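Side-chain contacts in protein TP_0956 (PDB 3U64), which probably acts as the lipoprotein T-component of a TRAP transporter, with a helical tetratricopeptide-repeat scaffold suited to protein-protein interaction: residues 87-92 with 101-106; 185-190 with 207-212; 200-205 with 224-229. All coordinates share one frame; numbering follows the deposited sequence.

Contact 1 (87-92 with 101-106)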
ATOM      1  N   PRO A  87     -16.004   3.655   0.556  1.00 43.28           N
ATOM      2  CA  PRO A  87     -15.530   4.549  -0.522  1.00 39.54           C
ATOM      3  C   PRO A  87     -16.360   4.453  -1.823  1.00 44.97           C
ATOM      4  O   PRO A  87     -16.553   5.460  -2.510  1.00 38.62           O
ATOM      5  CB  PRO A  87     -14.100   4.050  -0.794  1.00 43.31           C
ATOM      6  CG  PRO A  87     -13.690   3.355   0.477  1.00 43.72           C
ATOM      7  CD  PRO A  87     -14.952   2.723   1.008  1.00 45.32           C
ATOM      8  N   ALA A  88     -16.812   3.251  -2.170  1.00 39.39           N
ATOM      9  CA  ALA A  88     -17.680   3.073  -3.323  1.00 40.96           C
ATOM     10  C   ALA A  88     -18.943   3.920  -3.168  1.00 49.64           C
ATOM     11  O   ALA A  88     -19.451   4.482  -4.142  1.00 39.87           O
ATOM     12  CB  ALA A  88     -18.056   1.610  -3.483  1.00 35.88           C
ATOM     13  N   GLN A  89     -19.448   4.005  -1.940  1.00 45.08           N
ATOM     14  CA  GLN A  89     -20.690   4.716  -1.679  1.00 44.20           C
ATOM     15  C   GLN A  89     -20.538   6.211  -1.907  1.00 49.55           C
ATOM     16  O   GLN A  89     -21.515   6.906  -2.178  1.00 45.72           O
ATOM     17  CB  GLN A  89     -21.149   4.475  -0.259  1.00 46.50           C
ATOM     18  CG  GLN A  89     -21.528   3.051   0.031  1.00 59.62           C
ATOM     19  CD  GLN A  89     -22.466   2.962   1.210  1.00 71.88           C
ATOM     20  OE1 GLN A  89     -23.395   3.765   1.332  1.00 76.44           O
ATOM     21  NE2 GLN A  89     -22.224   2.001   2.096  1.00 71.75           N
ATOM     22  N   TYR A  90     -19.310   6.706  -1.800  1.00 47.83           N
ATOM     23  CA  TYR A  90     -19.085   8.138  -1.949  1.00 57.88           C
ATOM     24  C   TYR A  90     -18.755   8.501  -3.394  1.00 63.44           C
ATOM     25  O   TYR A  90     -18.415   9.640  -3.691  1.00 72.09           O
ATOM     26  CB  TYR A  90     -17.992   8.628  -0.987  1.00 61.82           C
ATOM     27  CG  TYR A  90     -18.266   8.359   0.488  1.00 59.52           C
ATOM     28  CD1 TYR A  90     -19.551   8.102   0.955  1.00 60.35           C
ATOM     29  CD2 TYR A  90     -17.232   8.353   1.409  1.00 56.90           C
ATOM     30  CE1 TYR A  90     -19.797   7.849   2.308  1.00 56.67           C
ATOM     31  CE2 TYR A  90     -17.463   8.108   2.755  1.00 56.24           C
ATOM     32  CZ  TYR A  90     -18.745   7.855   3.206  1.00 59.66           C
ATOM     33  OH  TYR A  90     -18.964   7.606   4.560  1.00 52.92           O
ATOM     34  N   LEU A  91     -18.855   7.527  -4.293  1.00 65.32           N
ATOM     35  CA  LEU A  91     -18.660   7.782  -5.715  1.00 56.33           C
ATOM     36  C   LEU A  91     -19.875   8.504  -6.303  1.00 62.55           C
ATOM     37  O   LEU A  91     -20.987   8.412  -5.760  1.00 62.03           O
ATOM     38  CB  LEU A  91     -18.431   6.481  -6.484  1.00 45.80           C
ATOM     39  CG  LEU A  91     -17.181   5.628  -6.278  1.00 42.89           C
ATOM     40  CD1 LEU A  91     -17.378   4.337  -7.053  1.00 38.39           C
ATOM     41  CD2 LEU A  91     -15.900   6.328  -6.737  1.00 50.40           C
ATOM     42  N   PRO A  92     -19.659   9.229  -7.418  1.00 66.47           N
ATOM     43  CA  PRO A  92     -20.697   9.952  -8.167  1.00 67.21           C
ATOM     44  C   PRO A  92     -21.593   9.030  -9.003  1.00 66.18           C
ATOM     45  O   PRO A  92     -21.133   7.992  -9.482  1.00 68.08           O
ATOM     46  CB  PRO A  92     -19.889  10.861  -9.111  1.00 70.56           C
ATOM     47  CG  PRO A  92     -18.483  10.823  -8.619  1.00 69.98           C
ATOM     48  CD  PRO A  92     -18.316   9.495  -7.957  1.00 69.34           C
ATOM     49  N   GLU A 101     -18.836  -2.720  -9.346  1.00 35.93           N
ATOM     50  CA  GLU A 101     -17.688  -3.601  -9.246  1.00 43.35           C
ATOM     51  C   GLU A 101     -17.083  -3.581  -7.840  1.00 39.71           C
ATOM     52  O   GLU A 101     -16.637  -4.603  -7.340  1.00 43.89           O
ATOM     53  CB  GLU A 101     -16.629  -3.213 -10.267  1.00 57.42           C
ATOM     54  CG  GLU A 101     -15.426  -4.124 -10.235  1.00 77.69           C
ATOM     55  CD  GLU A 101     -14.463  -3.843 -11.364  1.00 99.25           C
ATOM     56  OE1 GLU A 101     -14.892  -3.253 -12.384  1.00105.28           O
ATOM     57  OE2 GLU A 101     -13.276  -4.209 -11.227  1.00107.41           O
ATOM     58  N   ALA A 102     -17.051  -2.411  -7.211  1.00 40.35           N
ATOM     59  CA  ALA A 102     -16.558  -2.319  -5.837  1.00 36.38           C
ATOM     60  C   ALA A 102     -17.529  -3.000  -4.874  1.00 37.59           C
ATOM     61  O   ALA A 102     -17.104  -3.673  -3.939  1.00 35.08           O
ATOM     62  CB  ALA A 102     -16.333  -0.883  -5.436  1.00 26.58           C
ATOM     63  N   TYR A 103     -18.834  -2.837  -5.096  1.00 32.64           N
ATOM     64  CA  TYR A 103     -19.801  -3.578  -4.291  1.00 33.25           C
ATOM     65  C   TYR A 103     -19.634  -5.098  -4.417  1.00 37.95           C
ATOM     66  O   TYR A 103     -19.774  -5.796  -3.426  1.00 30.40           O
ATOM     67  CB  TYR A 103     -21.241  -3.182  -4.630  1.00 42.06           C
ATOM     68  CG  TYR A 103     -21.625  -1.814  -4.120  1.00 47.33           C
ATOM     69  CD1 TYR A 103     -20.899  -1.205  -3.097  1.00 44.10           C
ATOM     70  CD2 TYR A 103     -22.709  -1.126  -4.662  1.00 49.46           C
ATOM     71  CE1 TYR A 103     -21.246   0.047  -2.614  1.00 48.92           C
ATOM     72  CE2 TYR A 103     -23.068   0.139  -4.187  1.00 51.96           C
ATOM     73  CZ  TYR A 103     -22.328   0.716  -3.162  1.00 55.00           C
ATOM     74  OH  TYR A 103     -22.669   1.959  -2.690  1.00 53.62           O
ATOM     75  N   SER A 104     -19.353  -5.603  -5.624  1.00 31.50           N
ATOM     76  CA  SER A 104     -19.182  -7.041  -5.834  1.00 33.09           C
ATOM     77  C   SER A 104     -17.913  -7.503  -5.148  1.00 42.48           C
ATOM     78  O   SER A 104     -17.859  -8.600  -4.582  1.00 46.24           O
ATOM     79  CB  SER A 104     -19.119  -7.387  -7.324  1.00 35.40           C
ATOM     80  OG  SER A 104     -20.236  -6.833  -7.983  1.00 72.83           O
ATOM     81  N   ARG A 105     -16.896  -6.647  -5.191  1.00 36.81           N
ATOM     82  CA  ARG A 105     -15.652  -6.904  -4.483  1.00 30.11           C
ATOM     83  C   ARG A 105     -15.869  -6.976  -2.958  1.00 32.92           C
ATOM     84  O   ARG A 105     -15.365  -7.881  -2.296  1.00 35.97           O
ATOM     85  CB  ARG A 105     -14.614  -5.833  -4.839  1.00 28.78           C
ATOM     86  CG  ARG A 105     -13.206  -6.126  -4.323  1.00 51.05           C
ATOM     87  CD  ARG A 105     -12.197  -4.990  -4.618  1.00 48.84           C
ATOM     88  NE  ARG A 105     -10.994  -5.177  -3.811  1.00 36.05           N
ATOM     89  CZ  ARG A 105     -10.303  -4.210  -3.222  1.00 38.10           C
ATOM     90  NH1 ARG A 105     -10.669  -2.941  -3.347  1.00 36.50           N
ATOM     91  NH2 ARG A 105      -9.245  -4.528  -2.498  1.00 49.11           N
ATOM     92  N   ALA A 106     -16.603  -6.021  -2.398  1.00 33.24           N
ATOM     93  CA  ALA A 106     -16.899  -6.030  -0.955  1.00 32.46           C
ATOM     94  C   ALA A 106     -17.682  -7.287  -0.583  1.00 34.90           C
ATOM     95  O   ALA A 106     -17.407  -7.935   0.419  1.00 35.41           O
ATOM     96  CB  ALA A 106     -17.700  -4.812  -0.574  1.00 25.82           C
TER
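Ala88 and Ala102 are the nearest CA pair of 87-92 and 101-106, 6.1 Å apart. The contact sits near the turn of a helical hairpin in an all-helical protein of the tetratricopeptide-repeat clan: the last residues of helix 66-89 lie against the early part of helix 96-124. Pro87 lacks an N-H for the preceding turn, and helix 66-89 is kinked there. Hydrogen bonds from i+3 to i follow, Tyr90 N to Pro87 O and Leu91 N to Ala88 O. By contrast, 101-106 keeps regular helical bonds, Arg105 N to Glu101 O and Ala106 N to Ala102 O.

Two methyl groups let the backbones come this near. Both point across the interface, and Ala88 CB meets Ala102 CB at 3.6 Å. The same Ala88 methyl also touches the ring of Tyr103, approaching CE1 obliquely at 3.7 Å. Tyr103 CB does not aim straight at 87-92; with CG beside the backbone N (chi1 -73°) the ring nevertheless reaches across the hairpin, passing Ala88 and ending beside the CG of Gln89. Gln85, one turn earlier on helix 66-89, also touches Tyr103. The side chains of Gln89 and Tyr103 cross at about a right angle, and a sulfate, probably from the crystallisation liquor, lies about 4 Å from the side chain of Gln89, between nearest atoms. On helix 96-124, Arg105 turns to another interface, where its NE forms a salt bridge with Asp40 of the second subunit. Within the hairpin, Gln89 meets Tyr103 through its aliphatic part: CG lies at the ring edge, near the ring plane, 3.1 Å from Tyr103 OH.

Contact 2 (185-190 with 207-212)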
ATOM      1  N   MET A 185     -27.829 -17.299  13.818  1.00 31.62           N
ATOM      2  CA  MET A 185     -26.581 -17.187  14.570  1.00 31.87           C
ATOM      3  C   MET A 185     -26.533 -15.876  15.355  1.00 31.80           C
ATOM      4  O   MET A 185     -26.158 -15.856  16.526  1.00 27.97           O
ATOM      5  CB  MET A 185     -25.352 -17.322  13.668  1.00 27.07           C
ATOM      6  CG  MET A 185     -25.187 -18.714  13.037  1.00 43.15           C
ATOM      7  SD  MET A 185     -23.604 -18.896  12.156  1.00 45.68           S
ATOM      8  CE  MET A 185     -24.144 -18.926  10.456  1.00 48.41           C
ATOM      9  N   LEU A 186     -26.918 -14.781  14.717  1.00 34.37           N
ATOM     10  CA  LEU A 186     -26.968 -13.505  15.425  1.00 34.39           C
ATOM     11  C   LEU A 186     -27.962 -13.570  16.604  1.00 40.23           C
ATOM     12  O   LEU A 186     -27.642 -13.170  17.737  1.00 35.68           O
ATOM     13  CB  LEU A 186     -27.305 -12.365  14.452  1.00 33.93           C
ATOM     14  CG  LEU A 186     -26.181 -11.987  13.473  1.00 39.90           C
ATOM     15  CD1 LEU A 186     -26.684 -11.039  12.406  1.00 44.01           C
ATOM     16  CD2 LEU A 186     -24.982 -11.368  14.188  1.00 33.09           C
ATOM     17  N   GLU A 187     -29.153 -14.105  16.350  1.00 37.01           N
ATOM     18  CA  GLU A 187     -30.152 -14.242  17.406  1.00 40.52           C
ATOM     19  C   GLU A 187     -29.702 -15.164  18.524  1.00 42.60           C
ATOM     20  O   GLU A 187     -30.070 -14.960  19.680  1.00 45.03           O
ATOM     21  CB  GLU A 187     -31.486 -14.714  16.851  1.00 37.67           C
ATOM     22  CG  GLU A 187     -32.132 -13.670  15.991  1.00 49.86           C
ATOM     23  CD  GLU A 187     -33.465 -14.112  15.471  1.00 66.01           C
ATOM     24  OE1 GLU A 187     -33.927 -15.215  15.855  1.00 79.97           O
ATOM     25  OE2 GLU A 187     -34.050 -13.357  14.673  1.00 66.43           O
ATOM     26  N   ARG A 188     -28.892 -16.163  18.196  1.00 37.25           N
ATOM     27  CA  ARG A 188     -28.373 -17.045  19.234  1.00 37.87           C
ATOM     28  C   ARG A 188     -27.341 -16.331  20.118  1.00 31.80           C
ATOM     29  O   ARG A 188     -27.335 -16.518  21.333  1.00 34.23           O
ATOM     30  CB  ARG A 188     -27.788 -18.322  18.639  1.00 39.03           C
ATOM     31  CG  ARG A 188     -27.122 -19.206  19.668  1.00 38.74           C
ATOM     32  CD  ARG A 188     -28.109 -19.763  20.703  1.00 34.93           C
ATOM     33  NE  ARG A 188     -27.414 -20.723  21.570  1.00 36.88           N
ATOM     34  CZ  ARG A 188     -27.813 -21.098  22.784  1.00 42.79           C
ATOM     35  NH1 ARG A 188     -28.929 -20.613  23.303  1.00 37.78           N
ATOM     36  NH2 ARG A 188     -27.093 -21.965  23.483  1.00 41.43           N
ATOM     37  N   ALA A 189     -26.478 -15.520  19.510  1.00 30.76           N
ATOM     38  CA  ALA A 189     -25.540 -14.680  20.262  1.00 33.30           C
ATOM     39  C   ALA A 189     -26.280 -13.759  21.234  1.00 34.36           C
ATOM     40  O   ALA A 189     -25.852 -13.566  22.371  1.00 40.05           O
ATOM     41  CB  ALA A 189     -24.678 -13.847  19.313  1.00 27.05           C
ATOM     42  N   CYS A 190     -27.390 -13.186  20.779  1.00 31.33           N
ATOM     43  CA  CYS A 190     -28.230 -12.331  21.638  1.00 43.71           C
ATOM     44  C   CYS A 190     -28.739 -13.036  22.867  1.00 45.39           C
ATOM     45  O   CYS A 190     -28.689 -12.474  23.962  1.00 54.58           O
ATOM     46  CB  CYS A 190     -29.455 -11.785  20.889  1.00 36.17           C
ATOM     47  SG  CYS A 190     -29.056 -10.473  19.807  1.00 54.32           S
ATOM     48  N   LYS A 207     -30.432  -3.299  11.642  1.00 37.61           N
ATOM     49  CA  LYS A 207     -30.202  -3.029  10.237  1.00 40.63           C
ATOM     50  C   LYS A 207     -30.765  -4.130   9.353  1.00 43.27           C
ATOM     51  O   LYS A 207     -31.408  -3.843   8.353  1.00 40.05           O
ATOM     52  CB  LYS A 207     -28.722  -2.783   9.968  1.00 30.84           C
ATOM     53  CG  LYS A 207     -28.226  -1.529  10.660  1.00 31.85           C
ATOM     54  CD  LYS A 207     -26.843  -1.061  10.175  1.00 30.98           C
ATOM     55  CE  LYS A 207     -25.736  -1.871  10.803  1.00 49.73           C
ATOM     56  NZ  LYS A 207     -24.397  -1.362  10.371  1.00 59.63           N
ATOM     57  N   PHE A 208     -30.573  -5.390   9.734  1.00 47.09           N
ATOM     58  CA  PHE A 208     -31.119  -6.460   8.921  1.00 39.11           C
ATOM     59  C   PHE A 208     -32.640  -6.379   8.848  1.00 35.26           C
ATOM     60  O   PHE A 208     -33.214  -6.375   7.754  1.00 36.47           O
ATOM     61  CB  PHE A 208     -30.706  -7.859   9.417  1.00 47.89           C
ATOM     62  CG  PHE A 208     -31.476  -8.987   8.738  1.00 47.15           C
ATOM     63  CD1 PHE A 208     -31.060  -9.503   7.500  1.00 42.97           C
ATOM     64  CD2 PHE A 208     -32.635  -9.495   9.315  1.00 39.42           C
ATOM     65  CE1 PHE A 208     -31.786 -10.529   6.855  1.00 37.32           C
ATOM     66  CE2 PHE A 208     -33.362 -10.522   8.688  1.00 41.98           C
ATOM     67  CZ  PHE A 208     -32.937 -11.037   7.456  1.00 41.46           C
ATOM     68  N   TYR A 209     -33.298  -6.322  10.006  1.00 39.33           N
ATOM     69  CA  TYR A 209     -34.769  -6.368  10.045  1.00 36.48           C
ATOM     70  C   TYR A 209     -35.372  -5.214   9.295  1.00 39.53           C
ATOM     71  O   TYR A 209     -36.371  -5.382   8.620  1.00 41.04           O
ATOM     72  CB  TYR A 209     -35.294  -6.365  11.477  1.00 37.09           C
ATOM     73  CG  TYR A 209     -35.010  -7.650  12.188  1.00 39.45           C
ATOM     74  CD1 TYR A 209     -35.179  -8.869  11.540  1.00 38.96           C
ATOM     75  CD2 TYR A 209     -34.545  -7.652  13.493  1.00 46.55           C
ATOM     76  CE1 TYR A 209     -34.902 -10.060  12.182  1.00 38.61           C
ATOM     77  CE2 TYR A 209     -34.263  -8.831  14.143  1.00 44.19           C
ATOM     78  CZ  TYR A 209     -34.438 -10.030  13.485  1.00 44.74           C
ATOM     79  OH  TYR A 209     -34.148 -11.198  14.147  1.00 52.33           O
ATOM     80  N   ALA A 210     -34.764  -4.034   9.411  1.00 40.13           N
ATOM     81  CA  ALA A 210     -35.351  -2.841   8.812  1.00 42.43           C
ATOM     82  C   ALA A 210     -35.228  -2.877   7.294  1.00 51.52           C
ATOM     83  O   ALA A 210     -36.057  -2.330   6.578  1.00 49.76           O
ATOM     84  CB  ALA A 210     -34.691  -1.573   9.371  1.00 43.53           C
ATOM     85  N   ALA A 211     -34.180  -3.532   6.813  1.00 52.54           N
ATOM     86  CA  ALA A 211     -33.866  -3.500   5.398  1.00 48.72           C
ATOM     87  C   ALA A 211     -34.329  -4.754   4.679  1.00 54.98           C
ATOM     88  O   ALA A 211     -34.404  -4.777   3.452  1.00 64.02           O
ATOM     89  CB  ALA A 211     -32.367  -3.308   5.198  1.00 45.74           C
ATOM     90  N   ALA A 212     -34.623  -5.805   5.431  1.00 53.90           N
ATOM     91  CA  ALA A 212     -34.933  -7.084   4.801  1.00 54.32           C
ATOM     92  C   ALA A 212     -36.402  -7.230   4.438  1.00 55.12           C
ATOM     93  O   ALA A 212     -37.284  -6.885   5.226  1.00 58.10           O
ATOM     94  CB  ALA A 212     -34.470  -8.259   5.662  1.00 47.92           C
TER
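Glu187 and Tyr209 meet at their ends between helices 176-192 and 196-211, successive helices of the all-helical fold, although the exact placement of those ends is doubtful. Each side chain has CG beside its backbone N and anti to its carbonyl carbon, yet the two use this torsion differently. Glu187 CB already points at 207-212, and the chain is extended beyond CG (chi2 -178°), which carries the carboxylate out from its own helix. Tyr209 starts off at an angle to 185-190; the length of its ring brings the phenol end closer. As modelled, the two side chains cross obliquely, with the carboxylate and ring planes 49° apart, and the carboxylate comes to the ring's edge rather than over a face.

The packing beside this pair is apolar. Leu186 rests on Leu205, and Phe208 on Val179 and Val183. The methyl of Ala212 lies 3.6 Å above one face of the Phe208 ring, offset toward the rim. Val183 touches Tyr209 too, while Lys222 and Ala223 of helix 220-233 also pack on it.

The modelled separation of Glu187 OE2 and Tyr209 OH, 2.2 Å, is too short for a credible bond. A carboxylate can accept a hydrogen bond from a phenol, so a polar pairing of the two helices is plausible, but the model does not establish one and its geometry remains unsettled.

Contact 3 (200-205 with 224-229)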
ATOM      1  N   ALA A 200     -23.524  -4.631  20.236  1.00 35.53           N
ATOM      2  CA  ALA A 200     -23.202  -4.654  18.802  1.00 29.97           C
ATOM      3  C   ALA A 200     -24.081  -5.596  17.958  1.00 33.78           C
ATOM      4  O   ALA A 200     -24.358  -5.319  16.776  1.00 33.45           O
ATOM      5  CB  ALA A 200     -21.738  -5.001  18.600  1.00 30.79           C
ATOM      6  N   VAL A 201     -24.498  -6.719  18.546  1.00 32.73           N
ATOM      7  CA  VAL A 201     -25.346  -7.673  17.832  1.00 29.49           C
ATOM      8  C   VAL A 201     -26.707  -7.049  17.479  1.00 40.31           C
ATOM      9  O   VAL A 201     -27.205  -7.222  16.371  1.00 36.55           O
ATOM     10  CB  VAL A 201     -25.579  -8.970  18.629  1.00 33.54           C
ATOM     11  CG1 VAL A 201     -26.193 -10.044  17.717  1.00 34.82           C
ATOM     12  CG2 VAL A 201     -24.282  -9.456  19.242  1.00 32.54           C
ATOM     13  N   TRP A 202     -27.291  -6.325  18.432  1.00 31.38           N
ATOM     14  CA  TRP A 202     -28.586  -5.695  18.238  1.00 33.57           C
ATOM     15  C   TRP A 202     -28.529  -4.682  17.132  1.00 36.94           C
ATOM     16  O   TRP A 202     -29.526  -4.445  16.444  1.00 42.58           O
ATOM     17  CB  TRP A 202     -29.038  -4.996  19.514  1.00 31.98           C
ATOM     18  CG  TRP A 202     -29.174  -5.936  20.641  1.00 30.40           C
ATOM     19  CD1 TRP A 202     -28.357  -6.038  21.722  1.00 33.06           C
ATOM     20  CD2 TRP A 202     -30.175  -6.944  20.791  1.00 35.41           C
ATOM     21  NE1 TRP A 202     -28.794  -7.038  22.548  1.00 39.97           N
ATOM     22  CE2 TRP A 202     -29.916  -7.608  22.007  1.00 39.33           C
ATOM     23  CE3 TRP A 202     -31.285  -7.331  20.033  1.00 39.60           C
ATOM     24  CZ2 TRP A 202     -30.725  -8.647  22.486  1.00 40.73           C
ATOM     25  CZ3 TRP A 202     -32.086  -8.369  20.508  1.00 42.67           C
ATOM     26  CH2 TRP A 202     -31.796  -9.014  21.722  1.00 41.37           C
ATOM     27  N   ASN A 203     -27.362  -4.064  16.989  1.00 31.66           N
ATOM     28  CA  ASN A 203     -27.139  -3.091  15.934  1.00 35.58           C
ATOM     29  C   ASN A 203     -27.246  -3.739  14.544  1.00 33.95           C
ATOM     30  O   ASN A 203     -27.978  -3.260  13.675  1.00 33.19           O
ATOM     31  CB  ASN A 203     -25.785  -2.388  16.134  1.00 36.84           C
ATOM     32  CG  ASN A 203     -25.541  -1.295  15.111  1.00 39.19           C
ATOM     33  OD1 ASN A 203     -24.566  -1.330  14.355  1.00 40.08           O
ATOM     34  ND2 ASN A 203     -26.445  -0.334  15.061  1.00 32.34           N
ATOM     35  N   VAL A 204     -26.527  -4.837  14.335  1.00 30.68           N
ATOM     36  CA  VAL A 204     -26.607  -5.539  13.057  1.00 28.61           C
ATOM     37  C   VAL A 204     -28.024  -6.076  12.814  1.00 36.16           C
ATOM     38  O   VAL A 204     -28.520  -6.020  11.698  1.00 35.38           O
ATOM     39  CB  VAL A 204     -25.568  -6.660  12.948  1.00 34.96           C
ATOM     40  CG1 VAL A 204     -25.727  -7.398  11.639  1.00 32.91           C
ATOM     41  CG2 VAL A 204     -24.166  -6.084  13.065  1.00 36.81           C
ATOM     42  N   LEU A 205     -28.690  -6.557  13.863  1.00 34.54           N
ATOM     43  CA  LEU A 205     -30.050  -7.082  13.704  1.00 36.86           C
ATOM     44  C   LEU A 205     -31.034  -5.975  13.331  1.00 38.40           C
ATOM     45  O   LEU A 205     -31.947  -6.180  12.514  1.00 40.58           O
ATOM     46  CB  LEU A 205     -30.523  -7.837  14.959  1.00 31.84           C
ATOM     47  CG  LEU A 205     -29.886  -9.212  15.137  1.00 37.40           C
ATOM     48  CD1 LEU A 205     -30.245  -9.847  16.487  1.00 33.03           C
ATOM     49  CD2 LEU A 205     -30.302 -10.102  13.972  1.00 36.61           C
ATOM     50  N   HIS A 224     -37.392  -2.347  15.512  1.00 41.02           N
ATOM     51  CA  HIS A 224     -37.528  -1.416  16.637  1.00 49.20           C
ATOM     52  C   HIS A 224     -37.177  -2.038  17.982  1.00 54.17           C
ATOM     53  O   HIS A 224     -36.521  -1.407  18.812  1.00 48.38           O
ATOM     54  CB  HIS A 224     -38.943  -0.825  16.699  1.00 47.85           C
ATOM     55  CG  HIS A 224     -39.171   0.275  15.709  1.00 60.33           C
ATOM     56  ND1 HIS A 224     -39.539   0.037  14.401  1.00 64.80           N
ATOM     57  CD2 HIS A 224     -39.059   1.619  15.830  1.00 61.82           C
ATOM     58  CE1 HIS A 224     -39.660   1.188  13.764  1.00 69.11           C
ATOM     59  NE2 HIS A 224     -39.374   2.164  14.608  1.00 67.58           N
ATOM     60  N   THR A 225     -37.619  -3.274  18.190  1.00 51.04           N
ATOM     61  CA  THR A 225     -37.308  -3.999  19.412  1.00 48.82           C
ATOM     62  C   THR A 225     -35.799  -4.268  19.515  1.00 49.09           C
ATOM     63  O   THR A 225     -35.208  -4.161  20.596  1.00 47.76           O
ATOM     64  CB  THR A 225     -38.087  -5.321  19.475  1.00 51.41           C
ATOM     65  OG1 THR A 225     -39.495  -5.039  19.552  1.00 58.14           O
ATOM     66  CG2 THR A 225     -37.655  -6.141  20.687  1.00 51.03           C
ATOM     67  N   ALA A 226     -35.177  -4.617  18.392  1.00 44.81           N
ATOM     68  CA  ALA A 226     -33.734  -4.817  18.386  1.00 42.17           C
ATOM     69  C   ALA A 226     -33.030  -3.499  18.757  1.00 40.06           C
ATOM     70  O   ALA A 226     -32.123  -3.486  19.597  1.00 41.03           O
ATOM     71  CB  ALA A 226     -33.265  -5.355  17.036  1.00 40.29           C
ATOM     72  N   PHE A 227     -33.485  -2.391  18.175  1.00 34.40           N
ATOM     73  CA  PHE A 227     -32.950  -1.082  18.527  1.00 31.57           C
ATOM     74  C   PHE A 227     -33.141  -0.702  20.002  1.00 42.33           C
ATOM     75  O   PHE A 227     -32.266  -0.072  20.599  1.00 42.00           O
ATOM     76  CB  PHE A 227     -33.515   0.044  17.645  1.00 34.64           C
ATOM     77  CG  PHE A 227     -32.777   1.349  17.827  1.00 33.83           C
ATOM     78  CD1 PHE A 227     -31.593   1.579  17.150  1.00 33.93           C
ATOM     79  CD2 PHE A 227     -33.232   2.309  18.731  1.00 42.16           C
ATOM     80  CE1 PHE A 227     -30.868   2.771  17.335  1.00 38.35           C
ATOM     81  CE2 PHE A 227     -32.524   3.500  18.924  1.00 42.28           C
ATOM     82  CZ  PHE A 227     -31.343   3.733  18.228  1.00 41.02           C
ATOM     83  N   GLU A 228     -34.292  -1.050  20.574  1.00 39.71           N
ATOM     84  CA  GLU A 228     -34.527  -0.842  21.995  1.00 44.21           C
ATOM     85  C   GLU A 228     -33.492  -1.578  22.860  1.00 52.07           C
ATOM     86  O   GLU A 228     -33.013  -1.031  23.851  1.00 52.01           O
ATOM     87  CB  GLU A 228     -35.951  -1.263  22.376  1.00 60.74           C
ATOM     88  CG  GLU A 228     -36.987  -0.152  22.189  1.00 76.62           C
ATOM     89  CD  GLU A 228     -38.354  -0.507  22.756  1.00 95.77           C
ATOM     90  OE1 GLU A 228     -38.592  -1.698  23.071  1.00 99.31           O
ATOM     91  OE2 GLU A 228     -39.193   0.411  22.889  1.00103.79           O
ATOM     92  N   HIS A 229     -33.146  -2.812  22.492  1.00 41.87           N
ATOM     93  CA  HIS A 229     -32.115  -3.531  23.232  1.00 48.16           C
ATOM     94  C   HIS A 229     -30.762  -2.825  23.089  1.00 44.05           C
ATOM     95  O   HIS A 229     -30.022  -2.694  24.060  1.00 37.37           O
ATOM     96  CB  HIS A 229     -32.007  -4.984  22.771  1.00 48.79           C
ATOM     97  CG  HIS A 229     -33.076  -5.875  23.319  1.00 56.27           C
ATOM     98  ND1 HIS A 229     -32.937  -6.562  24.508  1.00 61.78           N
ATOM     99  CD2 HIS A 229     -34.295  -6.210  22.833  1.00 56.01           C
ATOM    100  CE1 HIS A 229     -34.023  -7.274  24.732  1.00 60.98           C
ATOM    101  NE2 HIS A 229     -34.864  -7.079  23.730  1.00 64.08           N
TER
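An offset aromatic stack of Trp202 on His229 dominates this helix-helix contact, which joins helices 196-211 and 220-233 in the antiparallel helical array of the tetratricopeptide-repeat type of fold. The axes of the two short segments approach to 8.1 Å, with their directions 158° apart. Ala226 permits the close passage: its CA is 5.2 Å from that of Trp202, and its carbonyl O lies 3.4 Å from Trp202 CB. Its methyl meets Leu205 CB at 4.2 Å and also faces the CE3 corner of the indole.

Trp202 CB points at helix 220-233, and with CG beside the backbone N (chi1 -60°) the indole lies along the interface, presenting one face to His229. The histidine covers both parts of that face. Its CB sits over the five-membered ring in a CH-pi contact, 3.5 Å from the centroid, while its imidazole lies over the six-membered ring, with centroids 4.1 Å apart and planes only 11° from parallel. Trp202 NE1 donates a hydrogen bond to Pro194 O, which limits the indole's rotation. Thr225 CG2 lies at the edge of the imidazole. On the side facing the indole, Trp202 CH2 stands 3.7 Å above the imidazole plane, over the ring centre.

Contacts 2 and 3 form one continuous region: their centres are 8 Å apart, both use helix 196-211, and their segments alternate along the chain. That helix is packed on helix 176-192 through Leu186 and Cys190, and against helix 220-233 in contact 3. Cys190 joins the two contacts, its SG lying 3.6 Å from Trp202 CZ2 and 3.6 Å from Leu205 CD1. Contact 1 is separate: it precedes both in sequence, lies on the opposite side of the chain's centre from both, and its centre is 24 Å from that of contact 2 and 26 Å from that of contact 3. Of the three, contact 1 alone has segments touched by another subunit.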